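Local atomic coordinates of myosin regulatory light chain (Physarum polycephalum, PDB entry 2BL0), a protein that binds calcium as an EF-hand light chain of the motor protein myosin II. Residues Asp5-Cys10 with Arg32-Asn37; Glu9-Phe14 with Phe55-Phe60; Glu25-Ala30 with Thr45-Leu50; Thr70-Ser75 with Met137-Tyr142; Gly91-Ala96 with Gly127-Glu132. All coordinates share one frame; numbering follows the deposited sequence.

Contact 1 of 5, residues Asp5-Cys10 with Arg32-Asn37; sequences DQIQEC and RSLGKN
Two first torsions bring Cys10 and Leu34 together: SG of the cysteine lies anti to its backbone N (chi1 171°), whereas CG of the leucine lies anti to the carbonyl carbon (chi1 -66°). Both residues face the other segment, and these torsions set SG and the leucine fork against each other. The leucine fork is the main probe of the contact. Its two methyls meet the same carbon, Leu34 CD1 lying 3.7 Å and Leu34 CD2 3.9 Å from Cys10 CB, and the sulfur rests against the branch point, with Cys10 SG 3.8 Å from Leu34 CG. Leu34 CD1 also reaches the helix backbone, 3.8 Å from Ile7 CA, and lies 3.9 Å from Ile7 CG1; the isoleucine and leucine side chains cross at roughly a right angle. On the other branch, Leu34 CD2 comes within 4.1 Å of Gln6 O, a carbonyl already engaged in the helix by Cys10 N. Ser33 adds its CB beside Cys10 SG, while its hydroxyl turns back to hydrogen-bond Ser29 O. No hydrogen bond spans the two segments, which makes this an apolar closure between largely buried residues. Ile7 and Cys10 also touch Phe60 of helix 57-64, so that helix also borders the contact. This packing of the incoming helix against the end of the outgoing one, with the calcium-binding loop between them in sequence, is characteristic of the helix-loop-helix EF-hand.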
# COMPACT_ATOMS: atom_id res chain seq x y z
N ASP B 5 -0.77 -3.49 12.38
CA ASP B 5 -1.12 -3.67 10.98
C ASP B 5 0.00 -3.15 10.10
O ASP B 5 0.31 -3.76 9.09
CB ASP B 5 -2.44 -2.96 10.62
CG ASP B 5 -3.66 -3.69 11.15
OD1 ASP B 5 -3.61 -4.91 11.42
OD2 ASP B 5 -4.75 -3.09 11.33
N GLN B 6 0.62 -2.05 10.50
CA GLN B 6 1.72 -1.47 9.74
C GLN B 6 2.95 -2.35 9.82
O GLN B 6 3.68 -2.48 8.84
CB GLN B 6 2.06 -0.06 10.22
CG GLN B 6 1.07 1.02 9.79
CD GLN B 6 1.35 2.35 10.45
OE1 GLN B 6 1.49 2.42 11.66
NE2 GLN B 6 1.39 3.42 9.65
N ILE B 7 3.19 -2.95 10.98
CA ILE B 7 4.32 -3.87 11.13
C ILE B 7 4.12 -5.11 10.25
O ILE B 7 5.03 -5.54 9.54
CB ILE B 7 4.56 -4.26 12.62
CG1 ILE B 7 5.01 -3.04 13.43
CG2 ILE B 7 5.62 -5.30 12.73
CD1 ILE B 7 4.89 -3.20 14.94
N GLN B 8 2.91 -5.68 10.26
CA GLN B 8 2.62 -6.83 9.39
C GLN B 8 2.79 -6.49 7.91
O GLN B 8 3.36 -7.26 7.14
CB GLN B 8 1.21 -7.35 9.64
CG GLN B 8 0.81 -8.50 8.71
CD GLN B 8 -0.57 -9.04 9.03
OE1 GLN B 8 -0.75 -10.25 9.18
NE2 GLN B 8 -1.53 -8.15 9.14
N GLU B 9 2.28 -5.33 7.51
CA GLU B 9 2.35 -4.89 6.13
C GLU B 9 3.79 -4.78 5.67
O GLU B 9 4.14 -5.19 4.57
CB GLU B 9 1.67 -3.51 6.00
CG GLU B 9 1.66 -2.91 4.60
CD GLU B 9 1.00 -1.55 4.54
OE1 GLU B 9 1.24 -0.70 5.43
OE2 GLU B 9 0.22 -1.33 3.61
N CYS B 10 4.60 -4.16 6.52
CA CYS B 10 6.01 -4.01 6.23
C CYS B 10 6.67 -5.36 6.07
O CYS B 10 7.36 -5.58 5.08
CB CYS B 10 6.69 -3.18 7.32
SG CYS B 10 8.51 -3.13 7.22
N ARG B 32 14.28 0.09 10.06
CA ARG B 32 14.45 1.44 9.58
C ARG B 32 13.25 1.92 8.74
O ARG B 32 12.87 3.08 8.82
CB ARG B 32 15.73 1.54 8.77
CG ARG B 32 16.95 1.47 9.64
CD ARG B 32 18.24 1.17 8.90
NE ARG B 32 19.33 1.02 9.86
CZ ARG B 32 20.31 0.13 9.79
NH1 ARG B 32 20.42 -0.72 8.76
NH2 ARG B 32 21.19 0.08 10.77
N SER B 33 12.66 1.00 7.98
CA SER B 33 11.50 1.29 7.15
C SER B 33 10.36 1.85 7.98
O SER B 33 9.58 2.67 7.47
CB SER B 33 11.04 0.05 6.38
OG SER B 33 11.99 -0.32 5.38
N LEU B 34 10.25 1.39 9.23
CA LEU B 34 9.19 1.76 10.16
C LEU B 34 9.61 2.79 11.24
O LEU B 34 8.95 2.94 12.27
CB LEU B 34 8.64 0.50 10.83
CG LEU B 34 7.89 -0.45 9.87
CD1 LEU B 34 7.35 -1.62 10.65
CD2 LEU B 34 6.79 0.25 9.13
N GLY B 35 10.72 3.49 11.01
CA GLY B 35 11.07 4.63 11.82
C GLY B 35 11.85 4.39 13.09
O GLY B 35 11.81 5.23 14.00
N LYS B 36 12.57 3.29 13.16
CA LYS B 36 13.54 3.08 14.22
C LYS B 36 14.94 2.86 13.62
O LYS B 36 15.11 2.14 12.64
CB LYS B 36 13.10 1.94 15.12
CG LYS B 36 11.97 2.36 16.04
CD LYS B 36 11.56 1.28 17.02
CE LYS B 36 10.23 1.69 17.70
NZ LYS B 36 10.01 1.00 19.05
N ASN B 37 15.93 3.50 14.22
CA ASN B 37 17.26 3.67 13.65
C ASN B 37 18.38 3.08 14.52
O ASN B 37 19.11 3.81 15.19
CB ASN B 37 17.57 5.17 13.51
CG ASN B 37 16.72 5.87 12.48
OD1 ASN B 37 16.04 5.24 11.66
ND2 ASN B 37 16.76 7.21 12.51

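Contact 2 of 5, residues Glu9-Phe14 with Phe55-Phe60; sequences ECFQIF and FDLATF
Phe11 carries most of this contact, with 121 Å² covered by residues 55-60, and Phe60 and Leu57 follow. With CG of Phe11 anti to the backbone N (chi1 -177°), the ring projects from helix 4-14 onto the start of helix 57-64. Leu57 lies over one face: its CB sits 4.2 Å from the centroid of the Phe11 ring and 9° off the normal, a CH-pi contact. The backbone joins on that face, Leu57 N being 3.6 Å from Phe11 CZ, while Leu57 CD1 comes within 3.8 Å of Phe11 CB. Phe55 O lies in the ring plane, 3.6 Å from Phe11 CE1, and Phe60 CD2 also lies at the edge, 4.1 Å from Phe11 CD1. Phe60 slides past Phe11 in the opposite direction, and at its far end Phe60 CZ lies 4.0 Å from Cys10 SG, an oblique sulfur-aromatic contact. Asp56 OD1 caps the new helix, accepting from Thr59 N. This packing is consistent with the first and last helices of an EF-hand lobe meeting beside its calcium loop. Nearby, Phe55 pairs by its backbone with Val22 of strand 22-23, Phe11 and Phe55 both rest on the Val22 side chain, and Phe60 reaches Ala30 of helix 27-33.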
# COMPACT_ATOMS: atom_id res chain seq x y z
N GLU B 9 2.28 -5.33 7.51
CA GLU B 9 2.35 -4.89 6.13
C GLU B 9 3.79 -4.78 5.67
O GLU B 9 4.14 -5.19 4.57
CB GLU B 9 1.67 -3.51 6.00
CG GLU B 9 1.66 -2.91 4.60
CD GLU B 9 1.00 -1.55 4.54
OE1 GLU B 9 1.24 -0.70 5.43
OE2 GLU B 9 0.22 -1.33 3.61
N CYS B 10 4.60 -4.16 6.52
CA CYS B 10 6.01 -4.01 6.23
C CYS B 10 6.67 -5.36 6.07
O CYS B 10 7.36 -5.58 5.08
CB CYS B 10 6.69 -3.18 7.32
SG CYS B 10 8.51 -3.13 7.22
N PHE B 11 6.43 -6.28 7.01
CA PHE B 11 7.02 -7.61 6.95
C PHE B 11 6.65 -8.31 5.65
O PHE B 11 7.51 -8.87 4.98
CB PHE B 11 6.59 -8.45 8.15
CG PHE B 11 7.23 -9.81 8.19
CD1 PHE B 11 8.45 -10.01 8.87
CD2 PHE B 11 6.63 -10.89 7.58
CE1 PHE B 11 9.05 -11.25 8.90
CE2 PHE B 11 7.21 -12.12 7.61
CZ PHE B 11 8.41 -12.32 8.27
N GLN B 12 5.38 -8.24 5.28
CA GLN B 12 4.91 -8.90 4.08
C GLN B 12 5.57 -8.34 2.82
O GLN B 12 5.81 -9.07 1.87
CB GLN B 12 3.38 -8.79 3.96
CG GLN B 12 2.67 -9.56 5.04
CD GLN B 12 1.17 -9.49 4.96
OE1 GLN B 12 0.49 -10.41 5.41
NE2 GLN B 12 0.63 -8.41 4.39
N ILE B 13 5.88 -7.05 2.82
CA ILE B 13 6.56 -6.42 1.70
C ILE B 13 7.99 -6.96 1.56
O ILE B 13 8.44 -7.23 0.45
CB ILE B 13 6.51 -4.87 1.81
CG1 ILE B 13 5.11 -4.36 1.46
CG2 ILE B 13 7.53 -4.21 0.91
CD1 ILE B 13 4.86 -2.96 1.90
N PHE B 14 8.68 -7.15 2.68
CA PHE B 14 10.01 -7.73 2.70
C PHE B 14 10.00 -9.23 2.37
O PHE B 14 10.97 -9.74 1.82
CB PHE B 14 10.69 -7.50 4.05
CG PHE B 14 11.36 -6.16 4.15
CD1 PHE B 14 10.64 -5.02 4.46
CD2 PHE B 14 12.72 -6.04 3.94
CE1 PHE B 14 11.27 -3.76 4.53
CE2 PHE B 14 13.35 -4.82 4.00
CZ PHE B 14 12.63 -3.67 4.29
N PHE B 55 14.16 -14.32 10.20
CA PHE B 55 13.22 -14.03 11.27
C PHE B 55 11.78 -14.02 10.76
O PHE B 55 11.54 -13.74 9.59
CB PHE B 55 13.55 -12.70 11.98
CG PHE B 55 13.49 -11.49 11.08
CD1 PHE B 55 14.58 -11.13 10.29
CD2 PHE B 55 12.35 -10.69 11.04
CE1 PHE B 55 14.50 -9.97 9.47
CE2 PHE B 55 12.28 -9.55 10.23
CZ PHE B 55 13.36 -9.21 9.43
N ASP B 56 10.85 -14.31 11.65
CA ASP B 56 9.41 -14.30 11.33
C ASP B 56 8.73 -13.05 11.88
O ASP B 56 9.37 -12.20 12.50
CB ASP B 56 8.71 -15.60 11.76
CG ASP B 56 8.68 -15.82 13.27
OD1 ASP B 56 8.96 -14.90 14.07
OD2 ASP B 56 8.33 -16.93 13.75
N LEU B 57 7.43 -12.93 11.64
CA LEU B 57 6.70 -11.72 11.98
C LEU B 57 6.66 -11.49 13.48
O LEU B 57 6.84 -10.37 13.92
CB LEU B 57 5.27 -11.78 11.43
CG LEU B 57 4.34 -10.63 11.85
CD1 LEU B 57 4.88 -9.29 11.38
CD2 LEU B 57 2.92 -10.88 11.35
N ALA B 58 6.44 -12.55 14.25
CA ALA B 58 6.37 -12.45 15.72
C ALA B 58 7.65 -11.87 16.26
O ALA B 58 7.63 -11.00 17.11
CB ALA B 58 6.07 -13.81 16.35
N THR B 59 8.77 -12.35 15.73
CA THR B 59 10.09 -11.83 16.08
C THR B 59 10.27 -10.36 15.69
O THR B 59 10.71 -9.53 16.49
CB THR B 59 11.15 -12.72 15.43
OG1 THR B 59 11.16 -14.01 16.09
CG2 THR B 59 12.55 -12.15 15.62
N PHE B 60 9.89 -10.03 14.47
CA PHE B 60 10.01 -8.68 13.99
C PHE B 60 9.25 -7.74 14.90
O PHE B 60 9.76 -6.68 15.25
CB PHE B 60 9.45 -8.59 12.57
CG PHE B 60 9.59 -7.24 11.93
CD1 PHE B 60 10.80 -6.54 11.94
CD2 PHE B 60 8.53 -6.70 11.24
CE1 PHE B 60 10.90 -5.32 11.29
CE2 PHE B 60 8.64 -5.49 10.60
CZ PHE B 60 9.83 -4.80 10.62

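Contact 3 of 5, residues Glu25-Ala30 with Thr45-Leu50; sequences EELGSA and TIKGQL
Leu27 and Leu50 meet tip to tip, Leu27 CD2 standing 3.8 Å from Leu50 CD1, each leucine offering one methyl to the other. The same Leu27 branch is met from another direction by Ile46: the two side chains cross at about a right angle, and Leu27 CD2 lies 4.0 Å from Ile46 CG2. One methyl thus serves both partners, and Ile46 and Leu50, four residues apart on helix 40-50, receive it between them. CG of Leu27 sits anti to the backbone N (chi1 -180°), which carries the fork across toward that helix. A polar pair borders this apolar patch. Lys47 bends at chi3 (76°) and Glu25 at chi2 (-58°), and these kinks bring their charged ends together although the side chains cross nearly at right angles. The salt bridge is long, 3.6 Å from Glu25 OE2 to Lys47 NZ, and lies at the surface, with Glu25 exposed. Ile46 also touches Val63 and Leu50 touches Thr59, both on helix 57-64, while Leu27 reaches Phe60. Helix 27-33, which follows the calcium loop and the predicted ligand Glu26, is therefore joined to helix 40-50 in an arrangement consistent with a four-helix EF-hand lobe.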
# COMPACT_ATOMS: atom_id res chain seq x y z
N GLU B 25 19.69 -10.41 7.19
CA GLU B 25 20.41 -9.31 6.56
C GLU B 25 19.51 -8.14 6.21
O GLU B 25 20.00 -7.04 5.94
CB GLU B 25 21.13 -9.76 5.30
CG GLU B 25 22.15 -10.87 5.53
CD GLU B 25 23.23 -10.51 6.54
OE1 GLU B 25 23.79 -11.44 7.17
OE2 GLU B 25 23.56 -9.30 6.69
N GLU B 26 18.20 -8.38 6.21
CA GLU B 26 17.24 -7.32 6.01
C GLU B 26 16.57 -6.77 7.27
O GLU B 26 15.74 -5.89 7.17
CB GLU B 26 16.14 -7.81 5.07
CG GLU B 26 16.62 -8.28 3.71
CD GLU B 26 17.07 -7.15 2.82
OE1 GLU B 26 16.73 -5.99 3.12
OE2 GLU B 26 17.77 -7.42 1.81
N LEU B 27 16.93 -7.26 8.45
CA LEU B 27 16.31 -6.80 9.68
C LEU B 27 16.52 -5.31 9.87
O LEU B 27 15.59 -4.60 10.17
CB LEU B 27 16.85 -7.58 10.89
CG LEU B 27 16.28 -7.20 12.27
CD1 LEU B 27 14.76 -7.33 12.35
CD2 LEU B 27 16.94 -8.04 13.35
N GLY B 28 17.74 -4.82 9.68
CA GLY B 28 18.01 -3.40 9.80
C GLY B 28 17.12 -2.58 8.89
O GLY B 28 16.48 -1.62 9.33
N SER B 29 17.06 -2.96 7.61
CA SER B 29 16.25 -2.27 6.61
C SER B 29 14.77 -2.22 6.99
O SER B 29 14.12 -1.19 6.85
CB SER B 29 16.41 -2.93 5.24
OG SER B 29 17.74 -2.75 4.80
N ALA B 30 14.27 -3.34 7.49
CA ALA B 30 12.87 -3.45 7.89
C ALA B 30 12.56 -2.58 9.12
O ALA B 30 11.53 -1.89 9.14
CB ALA B 30 12.52 -4.93 8.14
N THR B 45 24.16 -6.56 18.02
CA THR B 45 23.77 -7.20 19.27
C THR B 45 22.43 -7.92 19.11
O THR B 45 22.27 -9.08 19.52
CB THR B 45 23.71 -6.17 20.39
OG1 THR B 45 25.02 -5.64 20.59
CG2 THR B 45 23.30 -6.81 21.71
N ILE B 46 21.48 -7.24 18.46
CA ILE B 46 20.17 -7.83 18.22
C ILE B 46 20.29 -9.08 17.35
O ILE B 46 19.77 -10.15 17.69
CB ILE B 46 19.21 -6.82 17.59
CG1 ILE B 46 18.92 -5.67 18.55
CG2 ILE B 46 17.87 -7.53 17.22
CD1 ILE B 46 18.28 -4.43 17.90
N LYS B 47 20.99 -8.97 16.23
CA LYS B 47 21.21 -10.13 15.36
C LYS B 47 21.87 -11.31 16.10
O LYS B 47 21.51 -12.46 15.90
CB LYS B 47 22.04 -9.72 14.13
CG LYS B 47 21.24 -8.92 13.11
CD LYS B 47 22.06 -8.25 12.04
CE LYS B 47 22.55 -9.21 10.97
NZ LYS B 47 23.72 -8.61 10.20
N GLY B 48 22.84 -11.01 16.96
CA GLY B 48 23.56 -12.06 17.67
C GLY B 48 22.61 -12.77 18.62
O GLY B 48 22.69 -14.00 18.80
N GLN B 49 21.72 -11.99 19.25
CA GLN B 49 20.75 -12.57 20.19
C GLN B 49 19.77 -13.47 19.47
O GLN B 49 19.39 -14.52 20.00
CB GLN B 49 20.06 -11.48 21.01
CG GLN B 49 20.94 -10.89 22.09
CD GLN B 49 20.24 -9.86 22.96
OE1 GLN B 49 19.17 -9.37 22.53
NE2 GLN B 49 20.74 -9.53 24.08
N LEU B 50 19.38 -13.10 18.25
CA LEU B 50 18.47 -13.92 17.48
C LEU B 50 19.13 -15.24 17.05
O LEU B 50 18.43 -16.25 16.94
CB LEU B 50 17.95 -13.16 16.26
CG LEU B 50 17.09 -11.93 16.59
CD1 LEU B 50 16.61 -11.29 15.31
CD2 LEU B 50 15.92 -12.30 17.49

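Contact 4 of 5, residues Thr70-Ser75 with Met137-Tyr142; sequences TPTEQS and MLVTGY
Thr72 O is gripped twice by Ser75, from OG at 3.2 Å and from the backbone N of Ser75 at 3.3 Å, both donors reaching it from one face of the carbonyl plane. The hydroxyl bond is tilted 34° from that plane, and it fixes the serine OG where it lines the seat of Val139. The valine is the centre of the contact. CG1 of Val139 is anti to its backbone N (chi1 174°), which spreads the methyls over different partners: Val139 CG2 touches Ser75 OG at 3.5 Å and Pro71 O at 3.6 Å, while Val139 CG1 presses on Thr72 CG2 at 3.5 Å, closer than usual for two methyls. Those two side chains cross at about a right angle. Pro71 meets the backbone of the valine, its CB 3.7 Å from Val139 CA. Replacing Ser75 with an alanine would probably deprive Thr72 O of one of its two donors and leave a gap beside the CG2 methyl of Val139. Within the same turn Glu73 OE2 accepts from Thr70 N and Thr70 OG1. In the fold, this turn links helix 57-64 to helix 75-85, and it meets the C-terminal end of helix 131-140. Val139 and Leu138 pack on Met78 of helix 75-85, while a basic side chain of another protein chain binds Leu138 O.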
# COMPACT_ATOMS: atom_id res chain seq x y z
N THR B 70 14.08 6.42 17.72
CA THR B 70 13.44 7.06 16.58
C THR B 70 14.29 8.25 16.12
O THR B 70 15.20 8.67 16.81
CB THR B 70 12.02 7.53 16.93
OG1 THR B 70 12.07 8.47 17.99
CG2 THR B 70 11.15 6.36 17.46
N PRO B 71 14.02 8.78 14.93
CA PRO B 71 14.81 9.91 14.43
C PRO B 71 14.81 11.15 15.34
O PRO B 71 15.86 11.75 15.50
CB PRO B 71 14.18 10.18 13.06
CG PRO B 71 13.59 8.88 12.66
CD PRO B 71 13.04 8.32 13.93
N THR B 72 13.68 11.54 15.95
CA THR B 72 13.72 12.70 16.85
C THR B 72 14.60 12.47 18.07
O THR B 72 15.18 13.42 18.61
CB THR B 72 12.32 13.15 17.34
OG1 THR B 72 11.63 12.03 17.91
CG2 THR B 72 11.47 13.61 16.19
N GLU B 73 14.70 11.23 18.52
CA GLU B 73 15.56 10.90 19.65
C GLU B 73 17.04 11.05 19.30
O GLU B 73 17.89 10.98 20.20
CB GLU B 73 15.31 9.47 20.13
CG GLU B 73 13.98 9.28 20.83
CD GLU B 73 13.76 7.82 21.19
OE1 GLU B 73 14.23 7.38 22.26
OE2 GLU B 73 13.13 7.12 20.38
N GLN B 74 17.35 11.22 18.01
CA GLN B 74 18.73 11.41 17.56
C GLN B 74 19.10 12.85 17.23
O GLN B 74 20.25 13.13 16.95
CB GLN B 74 19.03 10.50 16.37
CG GLN B 74 18.90 9.02 16.73
CD GLN B 74 19.03 8.08 15.55
OE1 GLN B 74 18.46 8.35 14.49
NE2 GLN B 74 19.75 6.98 15.74
N SER B 75 18.12 13.77 17.25
CA SER B 75 18.36 15.16 16.84
C SER B 75 19.46 15.85 17.63
O SER B 75 20.34 16.51 17.05
CB SER B 75 17.08 15.97 17.01
OG SER B 75 16.03 15.39 16.26
N MET B 137 15.95 17.09 7.55
CA MET B 137 15.58 16.15 6.51
C MET B 137 15.64 14.71 7.05
O MET B 137 14.73 13.92 6.83
CB MET B 137 16.49 16.33 5.28
CG MET B 137 16.21 15.38 4.14
SD MET B 137 17.43 15.42 2.81
CE MET B 137 18.65 14.30 3.40
N LEU B 138 16.70 14.37 7.77
CA LEU B 138 16.82 13.02 8.33
C LEU B 138 15.76 12.66 9.35
O LEU B 138 15.36 11.50 9.43
CB LEU B 138 18.20 12.80 8.94
CG LEU B 138 19.39 12.91 7.99
CD1 LEU B 138 20.65 12.46 8.71
CD2 LEU B 138 19.20 12.08 6.73
N VAL B 139 15.31 13.63 10.12
CA VAL B 139 14.37 13.40 11.20
C VAL B 139 12.91 13.43 10.71
O VAL B 139 12.10 12.61 11.14
CB VAL B 139 14.59 14.41 12.34
CG1 VAL B 139 13.51 14.28 13.43
CG2 VAL B 139 15.98 14.26 12.94
N THR B 140 12.60 14.37 9.83
CA THR B 140 11.21 14.64 9.42
C THR B 140 10.82 14.05 8.07
O THR B 140 9.64 13.93 7.77
CB THR B 140 10.91 16.15 9.42
OG1 THR B 140 11.66 16.80 8.37
CG2 THR B 140 11.39 16.80 10.71
N GLY B 141 11.82 13.67 7.27
CA GLY B 141 11.59 13.17 5.93
C GLY B 141 10.91 11.81 5.91
O GLY B 141 11.12 11.00 6.80
N TYR B 142 10.10 11.57 4.89
CA TYR B 142 9.43 10.28 4.69
C TYR B 142 8.86 9.68 5.97
O TYR B 142 9.23 8.58 6.36
CB TYR B 142 10.37 9.30 3.97
CG TYR B 142 10.79 9.82 2.62
CD1 TYR B 142 9.91 9.77 1.53
CD2 TYR B 142 12.03 10.42 2.43
CE1 TYR B 142 10.27 10.29 0.29
CE2 TYR B 142 12.40 10.93 1.19
CZ TYR B 142 11.51 10.86 0.13
OH TYR B 142 11.88 11.36 -1.09

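Contact 5 of 5, residues Gly91-Ala96 with Gly127-Glu132; sequences GTIQEA and GAINYE
Ile93 and Ile129 exchange both backbone bonds: Ile93 N donates to Ile129 O at 3.0 Å and Ile129 N to Ile93 O at 2.8 Å, each nearly straight at the acceptor. Outward from this hydrogen-bonded pair, Tyr131 N reaches Gly91 O at 3.2 Å and Glu95 N reaches Gly127 O at 3.0 Å. Both outer carbonyls also take a water, one at 2.6 Å from Gly91 O that accepts from Glu132 N, the other at 2.8 Å from Gly127 O that accepts from Ala96 N. This short antiparallel strand pair joining two loops is the beta-scaffold of a paired EF-hand lobe, and Thr92 on it is an inferred calcium ligand. Beneath the strands the isoleucines lie side by side, pointing the same way, with Ile93 CG2 a tight 3.4 Å from Ile129 CD1. The Tyr131 ring takes Gly91 O over one face, 3.4 Å above its plane, and its OH bonds Asp86 OD2, which also accepts from Gly91 N. Replacing Tyr131 by a phenylalanine would probably leave Asp86 OD2 with Gly91 N but without the hydroxyl, weakening its tie to helix 131-140. Beyond the pairing, Gln94 NE2 donates to Asp126 O, and Asn130 OD1 caps Ser133 N.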
# COMPACT_ATOMS: atom_id res chain seq x y z
N GLY B 91 26.74 27.52 10.93
CA GLY B 91 25.73 26.50 10.74
C GLY B 91 25.94 25.66 9.50
O GLY B 91 25.00 24.99 9.05
N THR B 92 27.13 25.72 8.91
CA THR B 92 27.42 24.96 7.69
C THR B 92 28.58 23.99 7.88
O THR B 92 29.39 24.12 8.81
CB THR B 92 27.69 25.89 6.46
OG1 THR B 92 28.93 26.60 6.62
CG2 THR B 92 26.64 26.98 6.33
N ILE B 93 28.61 23.01 7.01
CA ILE B 93 29.74 22.12 6.81
C ILE B 93 29.92 21.99 5.28
O ILE B 93 28.96 22.14 4.52
CB ILE B 93 29.45 20.77 7.49
CG1 ILE B 93 30.74 19.95 7.64
CG2 ILE B 93 28.30 20.03 6.81
CD1 ILE B 93 30.65 18.55 7.24
N GLN B 94 31.14 21.77 4.83
CA GLN B 94 31.35 21.54 3.41
C GLN B 94 30.79 20.17 3.03
O GLN B 94 31.04 19.17 3.71
CB GLN B 94 32.84 21.66 3.09
CG GLN B 94 33.38 23.07 3.31
CD GLN B 94 32.68 24.11 2.45
OE1 GLN B 94 31.90 24.92 2.96
NE2 GLN B 94 32.99 24.11 1.13
N GLU B 95 30.00 20.11 1.95
CA GLU B 95 29.49 18.80 1.53
C GLU B 95 30.61 17.79 1.32
O GLU B 95 30.44 16.62 1.62
CB GLU B 95 28.63 18.86 0.28
CG GLU B 95 27.96 17.52 0.02
CD GLU B 95 27.02 17.56 -1.16
OE1 GLU B 95 27.34 16.96 -2.20
OE2 GLU B 95 25.95 18.17 -1.01
N ALA B 96 31.77 18.23 0.83
CA ALA B 96 32.88 17.30 0.63
C ALA B 96 33.31 16.64 1.92
O ALA B 96 33.65 15.47 1.92
CB ALA B 96 34.07 18.00 0.02
N GLY B 127 30.34 25.46 -1.79
CA GLY B 127 30.31 24.04 -1.46
C GLY B 127 29.80 23.73 -0.07
O GLY B 127 30.02 22.63 0.41
N ALA B 128 29.11 24.69 0.55
CA ALA B 128 28.62 24.56 1.93
C ALA B 128 27.18 24.06 1.97
O ALA B 128 26.37 24.39 1.11
CB ALA B 128 28.69 25.93 2.65
N ILE B 129 26.87 23.28 3.00
CA ILE B 129 25.50 22.83 3.25
C ILE B 129 25.11 23.23 4.66
O ILE B 129 25.95 23.30 5.55
CB ILE B 129 25.33 21.31 3.04
CG1 ILE B 129 26.14 20.51 4.05
CG2 ILE B 129 25.72 20.92 1.63
CD1 ILE B 129 25.34 19.95 5.18
N ASN B 130 23.83 23.49 4.86
CA ASN B 130 23.33 23.84 6.18
C ASN B 130 23.00 22.55 6.89
O ASN B 130 22.06 21.84 6.49
CB ASN B 130 22.10 24.74 6.05
CG ASN B 130 21.55 25.17 7.40
OD1 ASN B 130 20.97 24.37 8.11
ND2 ASN B 130 21.71 26.47 7.73
N TYR B 131 23.75 22.23 7.94
CA TYR B 131 23.64 20.92 8.56
C TYR B 131 22.37 20.76 9.38
O TYR B 131 21.86 19.67 9.46
CB TYR B 131 24.90 20.52 9.34
CG TYR B 131 25.36 21.48 10.41
CD1 TYR B 131 24.64 21.65 11.58
CD2 TYR B 131 26.53 22.21 10.25
CE1 TYR B 131 25.07 22.54 12.57
CE2 TYR B 131 26.97 23.11 11.23
CZ TYR B 131 26.23 23.26 12.39
OH TYR B 131 26.66 24.14 13.35
N GLU B 132 21.83 21.82 9.99
CA GLU B 132 20.53 21.68 10.65
C GLU B 132 19.42 21.31 9.66
O GLU B 132 18.52 20.51 9.99
CB GLU B 132 20.16 22.94 11.41
CG GLU B 132 18.98 22.74 12.35
CD GLU B 132 17.60 22.83 11.69
OE1 GLU B 132 17.47 23.55 10.68
OE2 GLU B 132 16.65 22.17 12.20
O HOH W 1 22.79 24.51 10.37
O HOH W 2 32.03 20.86 -0.54

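In the fold
Contacts 1, 2 and 3 form one cluster, their centres 9 to 14 Å apart: contacts 1 and 2 share helix 4-14, and contacts 1 and 3 share helix 27-33. In sequence, contact 3 falls within the span closed by contact 2, and its segments alternate with those of contact 1. Contact 4 follows, its centre 15 Å from contact 1, and Asn37 and Gln74 link the two by a probable hydrogen bond. Contact 5 shares helix 131-140 with contact 4 but lies 18 Å further on and 38 Å from contact 2, centre to centre. The light chain thus has two lobes, the first holding the calcium, with contact 4 at the connecting segment.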